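Local atomic coordinates of histone acetyltransferase HPA2 and related acetyltransferases (Corynebacterium glutamicum ATCC 13032, PDB entry 2QEC), a protein that probably transfers an acyl group from acyl-coenzyme A to an acceptor, as members of the GCN5-related N-acetyltransferase (GNAT) family do. Residues L78-D83 / H125-T130; R118-F123 / Y160-S165; V18-E23 / A132-A137. The protein carries 1 engineered substitution. All blocks are in the same frame, centred on the assembly; numbering follows the deposited sequence.

Contact 1: L78-D83 / H125-T130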
loop_
_atom_site.group_PDB
_atom_site.type_symbol
_atom_site.label_atom_id
_atom_site.label_comp_id
_atom_site.label_asym_id
_atom_site.label_seq_id
_atom_site.Cartn_x
_atom_site.Cartn_y
_atom_site.Cartn_z
ATOM N N LEU A 78 6.746 14.283 14.055
ATOM C CA LEU A 78 7.406 13.055 14.532
ATOM C C LEU A 78 7.338 12.039 13.421
ATOM O O LEU A 78 6.263 11.766 12.936
ATOM C CB LEU A 78 6.716 12.511 15.774
ATOM C CG LEU A 78 6.649 13.527 16.968
ATOM C CD1 LEU A 78 5.899 12.894 18.129
ATOM C CD2 LEU A 78 7.988 13.872 17.494
ATOM N N TRP A 79 8.515 11.566 13.026
ATOM C CA TRP A 79 8.712 10.628 11.931
ATOM C C TRP A 79 9.474 9.379 12.405
ATOM O O TRP A 79 10.442 9.472 13.199
ATOM C CB TRP A 79 9.546 11.325 10.874
ATOM C CG TRP A 79 8.953 12.535 10.188
ATOM C CD1 TRP A 79 8.959 13.835 10.637
ATOM C CD2 TRP A 79 8.375 12.564 8.889
ATOM N NE1 TRP A 79 8.396 14.649 9.705
ATOM C CE2 TRP A 79 8.041 13.896 8.612
ATOM C CE3 TRP A 79 8.125 11.587 7.922
ATOM C CZ2 TRP A 79 7.416 14.270 7.435
ATOM C CZ3 TRP A 79 7.530 11.957 6.735
ATOM C CH2 TRP A 79 7.195 13.302 6.498
ATOM N N ASP A 80 9.057 8.212 11.918
ATOM C CA ASP A 80 9.814 6.984 12.017
ATOM C C ASP A 80 10.471 6.732 10.672
ATOM O O ASP A 80 9.882 6.946 9.611
ATOM C CB ASP A 80 8.925 5.764 12.334
ATOM C CG ASP A 80 8.330 5.826 13.718
ATOM O OD1 ASP A 80 9.067 5.617 14.693
ATOM O OD2 ASP A 80 7.116 6.085 13.842
ATOM N N ARG A 81 11.706 6.247 10.746
ATOM C CA ARG A 81 12.540 6.009 9.590
ATOM C C ARG A 81 12.273 4.620 9.059
ATOM O O ARG A 81 11.744 3.765 9.784
ATOM C CB ARG A 81 14.031 6.177 9.993
ATOM C CG ARG A 81 14.312 7.539 10.614
ATOM C CD ARG A 81 15.711 7.628 11.273
ATOM N NE ARG A 81 16.734 7.445 10.252
ATOM C CZ ARG A 81 17.283 8.417 9.519
ATOM N NH1 ARG A 81 16.951 9.700 9.689
ATOM N NH2 ARG A 81 18.191 8.088 8.603
ATOM N N PRO A 82 12.604 4.381 7.792
ATOM C CA PRO A 82 12.438 3.019 7.323
ATOM C C PRO A 82 13.244 1.941 8.086
ATOM O O PRO A 82 14.364 2.189 8.535
ATOM C CB PRO A 82 12.881 3.073 5.841
ATOM C CG PRO A 82 12.882 4.438 5.457
ATOM C CD PRO A 82 13.102 5.272 6.726
ATOM N N ASP A 83 12.655 0.752 8.210
ATOM C CA ASP A 83 13.309 -0.397 8.860
ATOM C C ASP A 83 12.587 -1.693 8.454
ATOM O O ASP A 83 12.770 -2.748 9.070
ATOM C CB ASP A 83 13.325 -0.246 10.395
ATOM N N HIS A 125 9.379 2.126 4.564
ATOM C CA HIS A 125 8.796 3.416 4.405
ATOM C C HIS A 125 9.098 4.286 5.590
ATOM O O HIS A 125 9.298 3.783 6.704
ATOM C CB HIS A 125 7.254 3.316 4.266
ATOM C CG HIS A 125 6.568 2.679 5.443
ATOM N ND1 HIS A 125 6.419 1.312 5.546
ATOM C CD2 HIS A 125 5.979 3.208 6.547
ATOM C CE1 HIS A 125 5.788 1.030 6.676
ATOM N NE2 HIS A 125 5.497 2.162 7.297
ATOM N N TRP A 126 9.046 5.600 5.368
ATOM C CA TRP A 126 8.949 6.568 6.467
ATOM C C TRP A 126 7.511 6.610 6.990
ATOM O O TRP A 126 6.591 6.356 6.254
ATOM C CB TRP A 126 9.309 7.970 5.996
ATOM C CG TRP A 126 10.740 8.134 5.614
ATOM C CD1 TRP A 126 11.359 7.677 4.472
ATOM C CD2 TRP A 126 11.737 8.731 6.402
ATOM N NE1 TRP A 126 12.697 7.997 4.505
ATOM C CE2 TRP A 126 12.941 8.674 5.677
ATOM C CE3 TRP A 126 11.721 9.398 7.666
ATOM C CZ2 TRP A 126 14.121 9.220 6.167
ATOM C CZ3 TRP A 126 12.890 9.913 8.138
ATOM C CH2 TRP A 126 14.068 9.839 7.391
ATOM N N TYR A 127 7.325 6.915 8.272
ATOM C CA TYR A 127 5.981 7.096 8.830
ATOM C C TYR A 127 5.915 8.461 9.445
ATOM O O TYR A 127 6.686 8.714 10.319
ATOM C CB TYR A 127 5.724 6.055 9.920
ATOM C CG TYR A 127 4.446 6.160 10.743
ATOM C CD1 TYR A 127 3.238 6.540 10.176
ATOM C CD2 TYR A 127 4.454 5.859 12.110
ATOM C CE1 TYR A 127 2.098 6.627 10.916
ATOM C CE2 TYR A 127 3.315 5.932 12.849
ATOM C CZ TYR A 127 2.137 6.297 12.250
ATOM O OH TYR A 127 0.997 6.393 12.994
ATOM N N LEU A 128 4.971 9.276 8.998
ATOM C CA LEU A 128 4.633 10.524 9.657
ATOM C C LEU A 128 3.575 10.236 10.691
ATOM O O LEU A 128 2.408 10.024 10.334
ATOM C CB LEU A 128 4.139 11.542 8.637
ATOM C CG LEU A 128 3.682 12.858 9.280
ATOM C CD1 LEU A 128 4.791 13.446 10.143
ATOM C CD2 LEU A 128 3.218 13.795 8.193
ATOM N N TYR A 129 3.999 10.221 11.960
ATOM C CA TYR A 129 3.180 9.845 13.113
ATOM C C TYR A 129 2.261 10.971 13.474
ATOM O O TYR A 129 1.025 10.799 13.592
ATOM C CB TYR A 129 4.048 9.402 14.298
ATOM C CG TYR A 129 3.369 9.370 15.659
ATOM C CD1 TYR A 129 2.180 8.664 15.874
ATOM C CD2 TYR A 129 3.902 10.045 16.738
ATOM C CE1 TYR A 129 1.557 8.658 17.158
ATOM C CE2 TYR A 129 3.287 10.026 17.975
ATOM C CZ TYR A 129 2.107 9.330 18.166
ATOM O OH TYR A 129 1.525 9.326 19.427
ATOM N N THR A 130 2.835 12.158 13.653
ATOM C CA THR A 130 2.042 13.268 14.031
ATOM C C THR A 130 2.678 14.577 13.544
ATOM O O THR A 130 3.920 14.698 13.458
ATOM C CB THR A 130 1.808 13.226 15.559
ATOM O OG1 THR A 130 0.669 14.008 15.891
ATOM C CG2 THR A 130 3.023 13.688 16.313
HETATM O O HOH W 1 8.588 3.702 9.301
HETATM O O HOH W 2 9.834 0.487 7.283
#

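Contact 2: R118-F123 / Y160-S165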
loop_
_atom_site.group_PDB
_atom_site.type_symbol
_atom_site.label_atom_id
_atom_site.label_comp_id
_atom_site.label_asym_id
_atom_site.label_seq_id
_atom_site.Cartn_x
_atom_site.Cartn_y
_atom_site.Cartn_z
ATOM N N ARG A 118 -0.339 -2.595 11.945
ATOM C CA ARG A 118 -0.962 -3.646 11.112
ATOM C C ARG A 118 -1.426 -3.212 9.705
ATOM O O ARG A 118 -1.439 -4.022 8.741
ATOM C CB ARG A 118 -2.129 -4.323 11.864
ATOM N N PHE A 119 -1.746 -1.936 9.557
ATOM C CA PHE A 119 -2.239 -1.409 8.281
ATOM C C PHE A 119 -1.147 -0.757 7.434
ATOM O O PHE A 119 -1.404 -0.380 6.300
ATOM C CB PHE A 119 -3.370 -0.429 8.563
ATOM C CG PHE A 119 -4.603 -1.089 9.098
ATOM C CD1 PHE A 119 -5.511 -1.680 8.247
ATOM C CD2 PHE A 119 -4.851 -1.139 10.470
ATOM C CE1 PHE A 119 -6.639 -2.297 8.716
ATOM C CE2 PHE A 119 -5.992 -1.776 10.950
ATOM C CZ PHE A 119 -6.892 -2.342 10.071
ATOM N N HIS A 120 0.076 -0.658 7.965
ATOM C CA HIS A 120 1.215 -0.210 7.198
ATOM C C HIS A 120 1.579 -1.258 6.151
ATOM O O HIS A 120 1.732 -2.440 6.455
ATOM C CB HIS A 120 2.468 0.019 8.043
ATOM C CG HIS A 120 2.331 1.096 9.066
ATOM N ND1 HIS A 120 3.297 2.066 9.267
ATOM C CD2 HIS A 120 1.358 1.340 9.979
ATOM C CE1 HIS A 120 2.912 2.867 10.234
ATOM N NE2 HIS A 120 1.746 2.452 10.690
ATOM N N PRO A 121 1.751 -0.823 4.925
ATOM C CA PRO A 121 2.246 -1.772 3.917
ATOM C C PRO A 121 3.586 -2.433 4.318
ATOM O O PRO A 121 4.375 -1.875 5.073
ATOM C CB PRO A 121 2.329 -0.917 2.638
ATOM C CG PRO A 121 1.365 0.262 2.929
ATOM C CD PRO A 121 1.529 0.523 4.372
ATOM N N LYS A 122 3.790 -3.676 3.896
ATOM C CA LYS A 122 4.941 -4.441 4.372
ATOM C C LYS A 122 6.123 -4.205 3.457
ATOM O O LYS A 122 6.680 -5.130 2.877
ATOM C CB LYS A 122 4.611 -5.932 4.418
ATOM C CG LYS A 122 3.399 -6.269 5.285
ATOM C CD LYS A 122 3.696 -6.066 6.775
ATOM C CE LYS A 122 2.593 -6.652 7.686
ATOM N NZ LYS A 122 2.872 -6.345 9.127
ATOM N N PHE A 123 6.476 -2.950 3.315
ATOM C CA PHE A 123 7.580 -2.512 2.476
ATOM C C PHE A 123 8.192 -1.333 3.210
ATOM O O PHE A 123 7.489 -0.658 3.949
ATOM C CB PHE A 123 7.052 -2.043 1.122
ATOM C CG PHE A 123 6.310 -3.113 0.379
ATOM C CD1 PHE A 123 7.008 -4.054 -0.329
ATOM C CD2 PHE A 123 4.921 -3.212 0.450
ATOM C CE1 PHE A 123 6.336 -5.086 -1.000
ATOM C CE2 PHE A 123 4.251 -4.209 -0.198
ATOM C CZ PHE A 123 4.969 -5.143 -0.942
ATOM N N TYR A 160 4.314 6.559 4.578
ATOM C CA TYR A 160 2.957 6.223 5.052
ATOM C C TYR A 160 2.458 7.267 6.072
ATOM O O TYR A 160 3.232 7.769 6.866
ATOM C CB TYR A 160 3.001 4.807 5.690
ATOM C CG TYR A 160 1.703 4.300 6.296
ATOM C CD1 TYR A 160 0.727 3.748 5.523
ATOM C CD2 TYR A 160 1.447 4.440 7.664
ATOM C CE1 TYR A 160 -0.491 3.294 6.082
ATOM C CE2 TYR A 160 0.241 4.011 8.230
ATOM C CZ TYR A 160 -0.720 3.404 7.408
ATOM O OH TYR A 160 -1.920 2.957 7.930
ATOM N N LEU A 161 1.177 7.615 6.004
ATOM C CA LEU A 161 0.506 8.358 7.016
ATOM C C LEU A 161 -0.976 7.966 7.050
ATOM O O LEU A 161 -1.488 7.259 6.192
ATOM C CB LEU A 161 0.680 9.883 6.804
ATOM C CG LEU A 161 0.201 10.488 5.473
ATOM C CD1 LEU A 161 -1.325 10.663 5.432
ATOM C CD2 LEU A 161 0.849 11.813 5.255
ATOM N N GLU A 162 -1.665 8.420 8.084
ATOM C CA GLU A 162 -3.101 8.202 8.247
ATOM C C GLU A 162 -3.770 9.525 8.402
ATOM O O GLU A 162 -3.553 10.193 9.412
ATOM C CB GLU A 162 -3.316 7.327 9.461
ATOM C CG GLU A 162 -2.922 5.872 9.145
ATOM C CD GLU A 162 -2.644 5.015 10.375
ATOM O OE1 GLU A 162 -2.769 5.539 11.483
ATOM O OE2 GLU A 162 -2.349 3.797 10.223
ATOM N N ALA A 163 -4.536 9.948 7.400
ATOM C CA ALA A 163 -5.124 11.302 7.415
ATOM C C ALA A 163 -6.447 11.289 8.179
ATOM O O ALA A 163 -7.267 10.384 8.022
ATOM C CB ALA A 163 -5.310 11.827 5.982
ATOM N N THR A 164 -6.649 12.278 9.041
ATOM C CA THR A 164 -7.829 12.301 9.913
ATOM C C THR A 164 -9.054 13.064 9.395
ATOM O O THR A 164 -10.115 13.016 10.046
ATOM C CB THR A 164 -7.469 12.877 11.261
ATOM O OG1 THR A 164 -6.856 14.161 11.061
ATOM C CG2 THR A 164 -6.498 11.947 11.999
ATOM N N SER A 165 -8.906 13.774 8.268
ATOM C CA SER A 165 -10.036 14.398 7.554
ATOM C C SER A 165 -9.834 14.335 6.030
ATOM O O SER A 165 -8.717 14.099 5.548
ATOM C CB SER A 165 -10.217 15.851 7.988
ATOM O OG SER A 165 -9.092 16.639 7.661
HETATM O O HOH W 3 0.194 3.263 12.537
#

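Contact 3: V18-E23 / A132-A137. With EDO (1,2-ethanediol), chain G.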
loop_
_atom_site.group_PDB
_atom_site.type_symbol
_atom_site.label_atom_id
_atom_site.label_comp_id
_atom_site.label_asym_id
_atom_site.label_seq_id
_atom_site.Cartn_x
_atom_site.Cartn_y
_atom_site.Cartn_z
ATOM N N VAL A 18 6.627 18.946 23.772
ATOM C CA VAL A 18 5.532 18.243 24.468
ATOM C C VAL A 18 4.375 19.197 24.716
ATOM O O VAL A 18 3.223 18.841 24.512
ATOM C CB VAL A 18 6.026 17.608 25.752
ATOM C CG1 VAL A 18 4.850 17.086 26.607
ATOM C CG2 VAL A 18 7.045 16.498 25.457
ATOM N N ASP A 19 4.668 20.420 25.158
ATOM C CA ASP A 19 3.635 21.448 25.331
ATOM C C ASP A 19 2.838 21.640 24.058
ATOM O O ASP A 19 1.607 21.790 24.099
ATOM C CB ASP A 19 4.212 22.814 25.675
ATOM C CG ASP A 19 4.753 22.902 27.077
ATOM O OD1 ASP A 19 4.434 22.046 27.930
ATOM O OD2 ASP A 19 5.530 23.839 27.306
ATOM N N VAL A 20 3.535 21.698 22.933
ATOM C CA VAL A 20 2.867 21.877 21.612
ATOM C C VAL A 20 1.978 20.672 21.202
ATOM O O VAL A 20 0.838 20.831 20.736
ATOM C CB VAL A 20 3.892 22.208 20.492
ATOM C CG1 VAL A 20 3.228 22.248 19.165
ATOM C CG2 VAL A 20 4.526 23.607 20.755
ATOM N N LEU A 21 2.487 19.468 21.388
ATOM C CA LEU A 21 1.702 18.262 21.147
ATOM C C LEU A 21 0.425 18.205 21.998
ATOM O O LEU A 21 -0.648 17.862 21.518
ATOM C CB LEU A 21 2.580 17.037 21.402
ATOM C CG LEU A 21 3.695 16.822 20.373
ATOM C CD1 LEU A 21 4.807 15.894 20.905
ATOM C CD2 LEU A 21 3.138 16.333 19.103
ATOM N N VAL A 22 0.569 18.509 23.277
ATOM C CA VAL A 22 -0.549 18.475 24.210
ATOM C C VAL A 22 -1.611 19.506 23.809
ATOM O O VAL A 22 -2.802 19.200 23.813
ATOM C CB VAL A 22 -0.066 18.722 25.653
ATOM C CG1 VAL A 22 -1.253 18.921 26.596
ATOM C CG2 VAL A 22 0.821 17.561 26.126
ATOM N N GLU A 23 -1.186 20.729 23.493
ATOM C CA GLU A 23 -2.119 21.776 23.106
ATOM C C GLU A 23 -2.823 21.338 21.856
ATOM O O GLU A 23 -4.022 21.473 21.756
ATOM C CB GLU A 23 -1.407 23.111 22.887
ATOM C CG GLU A 23 -2.356 24.258 22.573
ATOM C CD GLU A 23 -1.655 25.456 21.990
ATOM O OE1 GLU A 23 -1.311 25.400 20.798
ATOM O OE2 GLU A 23 -1.470 26.461 22.704
ATOM N N ALA A 132 1.850 18.703 14.502
ATOM C CA ALA A 132 1.102 19.545 15.347
ATOM C C ALA A 132 1.570 20.969 15.191
ATOM O O ALA A 132 2.774 21.212 15.045
ATOM C CB ALA A 132 1.295 19.095 16.795
ATOM N N THR A 133 0.608 21.879 15.234
ATOM C CA THR A 133 0.793 23.326 15.091
ATOM C C THR A 133 0.262 23.982 16.340
ATOM O O THR A 133 -0.826 23.627 16.801
ATOM C CB THR A 133 -0.042 23.861 13.890
ATOM O OG1 THR A 133 0.468 23.275 12.683
ATOM C CG2 THR A 133 0.014 25.376 13.749
ATOM N N SER A 134 0.976 24.973 16.865
ATOM C CA SER A 134 0.457 25.758 17.990
ATOM C C SER A 134 -0.813 26.515 17.587
ATOM O O SER A 134 -0.947 26.952 16.446
ATOM C CB SER A 134 1.480 26.791 18.515
ATOM O OG SER A 134 2.622 26.131 18.937
ATOM N N SER A 135 -1.722 26.694 18.541
ATOM C CA SER A 135 -2.984 27.381 18.278
ATOM C C SER A 135 -2.704 28.793 17.790
ATOM O O SER A 135 -3.289 29.263 16.796
ATOM C CB SER A 135 -3.843 27.448 19.558
ATOM O OG SER A 135 -3.960 26.155 20.145
ATOM N N SER A 136 -1.798 29.450 18.507
ATOM C CA SER A 136 -1.328 30.772 18.156
ATOM C C SER A 136 -0.788 30.894 16.727
ATOM O O SER A 136 -0.769 31.985 16.189
ATOM C CB SER A 136 -0.246 31.223 19.152
ATOM O OG SER A 136 0.952 30.493 18.948
ATOM N N ALA A 137 -0.365 29.793 16.108
ATOM C CA ALA A 137 0.291 29.857 14.803
ATOM C C ALA A 137 -0.559 29.218 13.718
ATOM O O ALA A 137 -0.047 28.900 12.660
ATOM C CB ALA A 137 1.666 29.181 14.868
HETATM C C1 EDO G . -0.779 20.414 9.592
HETATM O O1 EDO G . -1.000 19.462 8.526
HETATM C C2 EDO G . -1.443 20.036 10.927
HETATM O O2 EDO G . -0.919 20.803 12.040
HETATM O O HOH W 4 -0.737 28.452 21.078
#

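Contact 1: L78-D83 / H125-T130
Leu78 faces both Tyr129 and Thr130 across a classic beta bulge, which sets the register between antiparallel strands 73-80 and 126-133 in the middle of the GNAT sheet. Leu78 N donates to Thr130 O at 2.9 Å, while Leu78 O takes the N-H of Tyr129. Beyond the bulge, Asp80 and Tyr127 form a regular hydrogen-bonded pair through both of their backbone bonds, and Trp79 faces Leu128 as a non-hydrogen-bonded pair. A bulge in the corresponding strand is a familiar GNAT feature, beside the acyl-coenzyme A cleft.

Trp126 is worth following outward. Trp126 CB lies 3.8 Å from Asp80 O. A chi1 of -67° places CG opposite the carbonyl carbon and lays the indole against the chain that leaves the neighbouring strand. Pro82 then covers the five-membered ring, Pro82 CD 3.5 Å from Trp126 NE1, although the N-H itself is bonded to Glu157. Farther out, Arg81 CA sits over the six-membered ring, Arg81 CG lies 3.7 Å from Trp126 CZ3, and Trp126 CH2 meets Arg81 NH1 at 3.7 Å. The guanidinium plane is turned 68° from the indole, so this is no flat stack; Asn62 holds NH1.

Trp79 and Leu128 share one side of the sheet: Leu128 CD1 sits over the indole face, 3.6 Å from Trp79 CE2. Past the end of the pairing, a water donates to both Arg81 O and His125 O, bridging the chains where direct backbone bonding has stopped. Leu78, Asp80, Tyr127 and Thr130 occupy the other side. There the Asp80 carboxylate runs beside the Tyr127 ring, nearly coplanar with it at 10°; Asp80 OD2, also bonded to Tyr57 OH, approaches the ring edge 3.2 Å from Tyr127 CD2.

Contact 2: R118-F123 / Y160-S165
His120 lays its imidazole over one face of the Tyr160 ring, in a contact between the loop before strand 126-133 and strand 159-163. The rings are oblique, with planes 35° apart and centroids separated by 4.0 Å. Tyr160 CE2 lies over the centre of the imidazole, 3.3 Å from His120 NE2, whereas the histidine is offset toward the rim of the phenol.

Two torsions bring the rings together. Tyr160 CG is trans to its own backbone N (chi1 177°), which carries the phenol out from the strand toward the loop. His120 instead has CG opposite the carbonyl carbon (chi1 -63°), folding the imidazole over the same tyrosine face that its CA already covers in a CH-pi contact. Pro121 CD touches farther along, 3.5 Å from Tyr160 CD1, and Phe119 CB comes near the hydroxyl. Tyr160 OH donates to Glu162 OE2, which lies in the ring plane; the bond, at 2.5 Å, is very short. His120 ND1 is hydrogen-bonded to His125 NE2.

The loop spans one side of the sheet, Phe119 and Pro121 reaching strand 178-183 and Pro121 also strand 192-197, while Leu161 points the other way to helix 166-174.

Contact 3: V18-E23 / A132-A137
The C-terminal end of the central GNAT strand 126-133, and the turn that follows it, pack against helix 14-25 through Ala132, Ser134 and Ser135. Leu21 turns its CD2 branch to the Ala132 methyl on the strand itself, Leu21 CD2 to Ala132 CB being 4.0 Å. One helix position earlier, Val20 turns both methyls to the Ser134 hydroxyl, Val20 CG2 3.6 Å from Ser134 OG; that hydroxyl also makes a weak hydrogen bond to Val74 O on strand 73-80.

Glu23 supplies the polar grip. With CG trans to the backbone N (chi1 -176°) and the chain extended beyond it, the side chain reaches from the helix to the short 3-10 segment 135-136. Ser135 N donates to Glu23 OE1 at 2.6 Å, a nearly straight bond (165°) that meets the syn side of the oxygen but stands 33° out of the carboxylate plane. Ser135 OG adds a weak bond to the same atom.

This turn leads into an Arg-Gly-x-Gly-x-Gly sequence that runs into the start of helix 142-154. It matches the GNAT signature (Arg/Gln-x-x-Gly-x-Gly/Ala) whose backbone N-H groups bind the pyrophosphate of acyl-coenzyme A in relatives, so it probably does the same here. Thr133 points away from helix 14-25, its OG1 hydrogen-bonded to a 1,2-ethanediol, probably from the crystallisation liquor. A water donates to Glu23 OE2 at 2.7 Å and accepts the N-H of Ser136.

How the contacts relate
From the N terminus, helix 14-25 comes first and waits 109 residues for its partner at 132-137, so contact 3 closes the widest loop. Contact 1 nests inside it, pairing 78-83 with 125-130 a little earlier on the same strand. Contact 2 starts within both loops, at 118-123, and ends beyond them at 160-165, so it crosses each. Contacts 1 and 2 adjoin: Trp126 O probably accepts from Tyr160 N between neighbouring strands, and Tyr127 packs against Tyr160 O. Contacts 1 and 3 touch where Leu21 reaches Thr130 and Leu78. Together they join helix 14-25, three central strands and the loop before strand 126-133; contacts 2 and 3 stay about 10 Å apart at their nearest atoms.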